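Peptide chain release factor subunit 1 (Methanosarcina mazei, PDB 3IR9) probably directs the termination of translation at the stop codons UAA, UAG and UGA, this chain being its C-terminal domain with a bound zinc ion. Local coordinates at residues 17-20 / 21-24; 28-31 / 32-36. All coordinates share one frame; numbering follows the deposited sequence.

Contacts 1 and 2 follow each other along one long helix, 10-41, the first at 17-24 and the second at 28-36, with their centres about 17 Å apart. Both are local contacts between residues three or four apart, turn upon turn of the same helix, and nothing else passes directly between them. Contact 1 lies about 23 Å from the centre of the chain, on a surface part of the helix; contact 2, at about 15 Å, is partly buried where the helix meets strands 47-49 and 156-160 of the four-stranded mixed sheet. The second subunit touches both, so the helix both packs on the domain and meets the second copy in the crystal assembly.

Contact 1 (17-20 / 21-24); sequences AGEK and LQDL
The Glu-19 carboxylate and the Gln-22 amide are the flat groups that meet, one helical turn apart. Their planes are turned 60° to each other, so neither lies flat on the other. OE1 of Glu-19 comes 3.6 Å from NE2 of Gln-22, a loose polar approach. Gln-22 gets there with an extended chain beyond CG, while Glu-19 has CG swung opposite its backbone N (chi1 175°) and bends at chi2. A second carboxylate stands on the next turn: OD1 of Asp-23 is 4.5 Å from OE2 of Glu-19. Polar and charged residues suit this exposed face, where their ends can meet water.

Beneath them runs the regular ladder of an alpha helix. Gln-22 N donates to Gly-18 O and Asp-23 N to Glu-19 O, and Leu-24 N reaches Lys-20 O at 3.0 Å. Another face is apolar: CD1 of Leu-21 sits 4.1 Å from CB of Ala-17, and both side chains pack on Val-14 of the second subunit. The small Ala-17 probably lets that valine approach, while Leu-21 supplies the apolar bulk. A serine in place of Leu-21 would probably leave Ala-17 and that valine without their shared apolar partner, opening a gap at the subunit contact.

The chemistry thus sets a small apolar patch, Ala-17 and Leu-21, facing the second subunit, apart from a polar, solvent-facing side where Glu-19 and Asp-23 lie near each other and probably disfavour each other's charge slightly.

Contact 2 (28-31 / 32-36); sequences GQKN and AVRDF
Arg-34 folds back along Lys-30, one turn earlier, and the two side chains lie side by side, pointing the same way. From CB, 3.6 Å from Asn-31 O, the arginine chain runs through CG and, with bends at chi2 (133°) and chi3 (105°), brings CD beside CB of Lys-30; how closely CD passes the Lys-30 backbone is doubtful. NE comes 3.8 Å from ND2 of Asn-31, donor facing donor, so the two groups merely pack, their planes 41° apart. At the tip, CD of Lys-30 lies over one guanidinium face, and NH1 makes a salt bridge to Glu-145 of helix 144-151. Arginine suits the place because its methylenes follow the helix while its charge reaches that acid; the same carboxylate probably eases the nearness of the Lys-30 amine.

All this belongs to helix 10-41 where it packs on strands 47-49 and 156-160 of the mixed sheet in this C-terminal release factor domain. Val-33, branched and compact, packs on Phe-143, and the Phe-36 ring stands edge-to-face with Phe-153 among residues of those strands. Gln-29 OE1 accepts from Ser-140 N.

The backbone bonds are those of an alpha helix, with Val-33 N to Gln-29 O at 3.2 Å and Asp-35 N to Asn-31 O at 2.8 Å. OD2 of Asp-35 is hydrogen-bonded to Tyr-4 OH of the second subunit, whose side chain also packs on Ala-32.

Contact 1 (17-20 / 21-24)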
loop_
_atom_site.group_PDB
_atom_site.type_symbol
_atom_site.label_atom_id
_atom_site.label_comp_id
_atom_site.label_asym_id
_atom_site.label_seq_id
_atom_site.Cartn_x
_atom_site.Cartn_y
_atom_site.Cartn_z
ATOM N N ALA A 17 -2.182 -14.862 10.434
ATOM C CA ALA A 17 -1.616 -14.149 11.571
ATOM C C ALA A 17 -1.370 -12.680 11.238
ATOM O O ALA A 17 -1.726 -11.796 12.012
ATOM C CB ALA A 17 -0.333 -14.810 12.022
ATOM N N GLY A 18 -0.770 -12.434 10.078
ATOM C CA GLY A 18 -0.443 -11.088 9.642
ATOM C C GLY A 18 -1.586 -10.092 9.718
ATOM O O GLY A 18 -1.398 -8.974 10.191
ATOM N N GLU A 19 -2.767 -10.490 9.253
ATOM C CA GLU A 19 -3.927 -9.595 9.225
ATOM C C GLU A 19 -4.437 -9.307 10.635
ATOM O O GLU A 19 -4.816 -8.183 10.947
ATOM C CB GLU A 19 -5.047 -10.183 8.353
ATOM C CG GLU A 19 -6.365 -9.395 8.352
ATOM C CD GLU A 19 -6.480 -8.381 7.216
ATOM O OE1 GLU A 19 -5.596 -8.341 6.330
ATOM O OE2 GLU A 19 -7.473 -7.623 7.208
ATOM N N LYS A 20 -4.438 -10.328 11.485
ATOM C CA LYS A 20 -4.862 -10.168 12.870
ATOM C C LYS A 20 -3.939 -9.199 13.596
ATOM O O LYS A 20 -4.397 -8.327 14.334
ATOM C CB LYS A 20 -4.860 -11.526 13.573
ATOM C CG LYS A 20 -5.161 -12.669 12.628
ATOM C CD LYS A 20 -5.683 -13.892 13.348
ATOM C CE LYS A 20 -6.290 -14.863 12.347
ATOM N NZ LYS A 20 -7.023 -15.978 13.004
ATOM N N LEU A 21 -2.634 -9.356 13.378
ATOM C CA LEU A 21 -1.639 -8.503 14.015
ATOM C C LEU A 21 -1.860 -7.038 13.657
ATOM O O LEU A 21 -1.798 -6.170 14.526
ATOM C CB LEU A 21 -0.234 -8.947 13.625
ATOM C CG LEU A 21 -0.003 -10.444 13.842
ATOM C CD1 LEU A 21 0.974 -10.969 12.817
ATOM C CD2 LEU A 21 0.453 -10.767 15.266
ATOM N N GLN A 22 -2.125 -6.773 12.379
ATOM C CA GLN A 22 -2.483 -5.431 11.926
ATOM C C GLN A 22 -3.624 -4.860 12.769
ATOM O O GLN A 22 -3.524 -3.751 13.288
ATOM C CB GLN A 22 -2.885 -5.441 10.445
ATOM C CG GLN A 22 -1.720 -5.390 9.462
ATOM C CD GLN A 22 -2.179 -5.418 8.013
ATOM O OE1 GLN A 22 -1.432 -5.054 7.102
ATOM N NE2 GLN A 22 -3.416 -5.849 7.794
ATOM N N ASP A 23 -4.706 -5.624 12.901
ATOM C CA ASP A 23 -5.878 -5.179 13.651
ATOM C C ASP A 23 -5.529 -4.924 15.118
ATOM O O ASP A 23 -6.124 -4.057 15.759
ATOM C CB ASP A 23 -7.020 -6.196 13.534
ATOM C CG ASP A 23 -7.405 -6.481 12.089
ATOM O OD1 ASP A 23 -7.017 -5.690 11.204
ATOM O OD2 ASP A 23 -8.092 -7.496 11.838
ATOM N N LEU A 24 -4.567 -5.683 15.641
ATOM C CA LEU A 24 -4.020 -5.412 16.966
ATOM C C LEU A 24 -3.279 -4.087 16.928
ATOM O O LEU A 24 -3.335 -3.310 17.879
ATOM C CB LEU A 24 -3.050 -6.509 17.405
ATOM C CG LEU A 24 -3.528 -7.755 18.157
ATOM C CD1 LEU A 24 -2.318 -8.530 18.668
ATOM C CD2 LEU A 24 -4.457 -7.412 19.311
#

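Contact 2 (28-31 / 32-36)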
loop_
_atom_site.group_PDB
_atom_site.type_symbol
_atom_site.label_atom_id
_atom_site.label_comp_id
_atom_site.label_asym_id
_atom_site.label_seq_id
_atom_site.Cartn_x
_atom_site.Cartn_y
_atom_site.Cartn_z
ATOM N N GLY A 28 -3.867 -0.697 19.231
ATOM C CA GLY A 28 -2.843 0.023 19.972
ATOM C C GLY A 28 -2.720 1.477 19.542
ATOM O O GLY A 28 -2.544 2.362 20.379
ATOM N N GLN A 29 -2.829 1.726 18.237
ATOM C CA GLN A 29 -2.755 3.082 17.693
ATOM C C GLN A 29 -3.933 3.951 18.138
ATOM O O GLN A 29 -3.766 5.140 18.402
ATOM C CB GLN A 29 -2.687 3.057 16.162
ATOM C CG GLN A 29 -1.486 2.324 15.581
ATOM C CD GLN A 29 -1.407 2.463 14.068
ATOM O OE1 GLN A 29 -2.015 3.364 13.488
ATOM N NE2 GLN A 29 -0.659 1.572 13.424
ATOM N N LYS A 30 -5.124 3.359 18.201
ATOM C CA LYS A 30 -6.307 4.066 18.677
ATOM C C LYS A 30 -6.153 4.444 20.140
ATOM O O LYS A 30 -6.082 5.624 20.476
ATOM C CB LYS A 30 -7.560 3.208 18.506
ATOM C CG LYS A 30 -8.114 3.182 17.092
ATOM C CD LYS A 30 -9.463 2.471 17.057
ATOM C CE LYS A 30 -10.099 2.533 15.673
ATOM N NZ LYS A 30 -11.515 2.067 15.706
ATOM N N ASN A 31 -6.110 3.434 21.005
ATOM C CA ASN A 31 -5.969 3.646 22.444
ATOM C C ASN A 31 -4.870 4.639 22.791
ATOM O O ASN A 31 -4.974 5.368 23.776
ATOM C CB ASN A 31 -5.703 2.322 23.164
ATOM C CG ASN A 31 -6.892 1.389 23.121
ATOM O OD1 ASN A 31 -6.809 0.235 23.548
ATOM N ND2 ASN A 31 -8.011 1.881 22.599
ATOM N N ALA A 32 -3.820 4.669 21.977
ATOM C CA ALA A 32 -2.695 5.567 22.216
ATOM C C ALA A 32 -3.053 7.033 21.953
ATOM O O ALA A 32 -2.740 7.906 22.769
ATOM C CB ALA A 32 -1.494 5.146 21.390
ATOM N N VAL A 33 -3.697 7.306 20.819
ATOM C CA VAL A 33 -4.158 8.655 20.530
ATOM C C VAL A 33 -5.138 9.071 21.619
ATOM O O VAL A 33 -5.072 10.179 22.152
ATOM C CB VAL A 33 -4.835 8.762 19.145
ATOM C CG1 VAL A 33 -5.227 10.203 18.868
ATOM C CG2 VAL A 33 -3.913 8.243 18.045
ATOM N N ARG A 34 -6.038 8.154 21.956
ATOM C CA ARG A 34 -7.058 8.396 22.969
ATOM C C ARG A 34 -6.430 8.695 24.335
ATOM O O ARG A 34 -6.860 9.613 25.039
ATOM C CB ARG A 34 -8.027 7.204 23.034
ATOM C CG ARG A 34 -8.844 7.016 21.746
ATOM C CD ARG A 34 -8.863 5.570 21.258
ATOM N NE ARG A 34 -10.126 4.879 21.501
ATOM C CZ ARG A 34 -11.138 4.852 20.641
ATOM N NH1 ARG A 34 -11.044 5.495 19.483
ATOM N NH2 ARG A 34 -12.247 4.190 20.939
ATOM N N ASP A 35 -5.403 7.932 24.696
ATOM C CA ASP A 35 -4.698 8.156 25.954
ATOM C C ASP A 35 -3.971 9.510 25.947
ATOM O O ASP A 35 -3.838 10.157 26.986
ATOM C CB ASP A 35 -3.747 6.990 26.269
ATOM C CG ASP A 35 -4.492 5.706 26.664
ATOM O OD1 ASP A 35 -5.742 5.718 26.721
ATOM O OD2 ASP A 35 -3.824 4.681 26.918
ATOM N N PHE A 36 -3.523 9.942 24.771
ATOM C CA PHE A 36 -2.977 11.284 24.629
ATOM C C PHE A 36 -4.059 12.313 24.896
ATOM O O PHE A 36 -3.852 13.279 25.632
ATOM C CB PHE A 36 -2.421 11.511 23.233
ATOM C CG PHE A 36 -2.257 12.963 22.884
ATOM C CD1 PHE A 36 -1.293 13.734 23.508
ATOM C CD2 PHE A 36 -3.057 13.554 21.927
ATOM C CE1 PHE A 36 -1.136 15.067 23.187
ATOM C CE2 PHE A 36 -2.899 14.887 21.602
ATOM C CZ PHE A 36 -1.939 15.642 22.237
#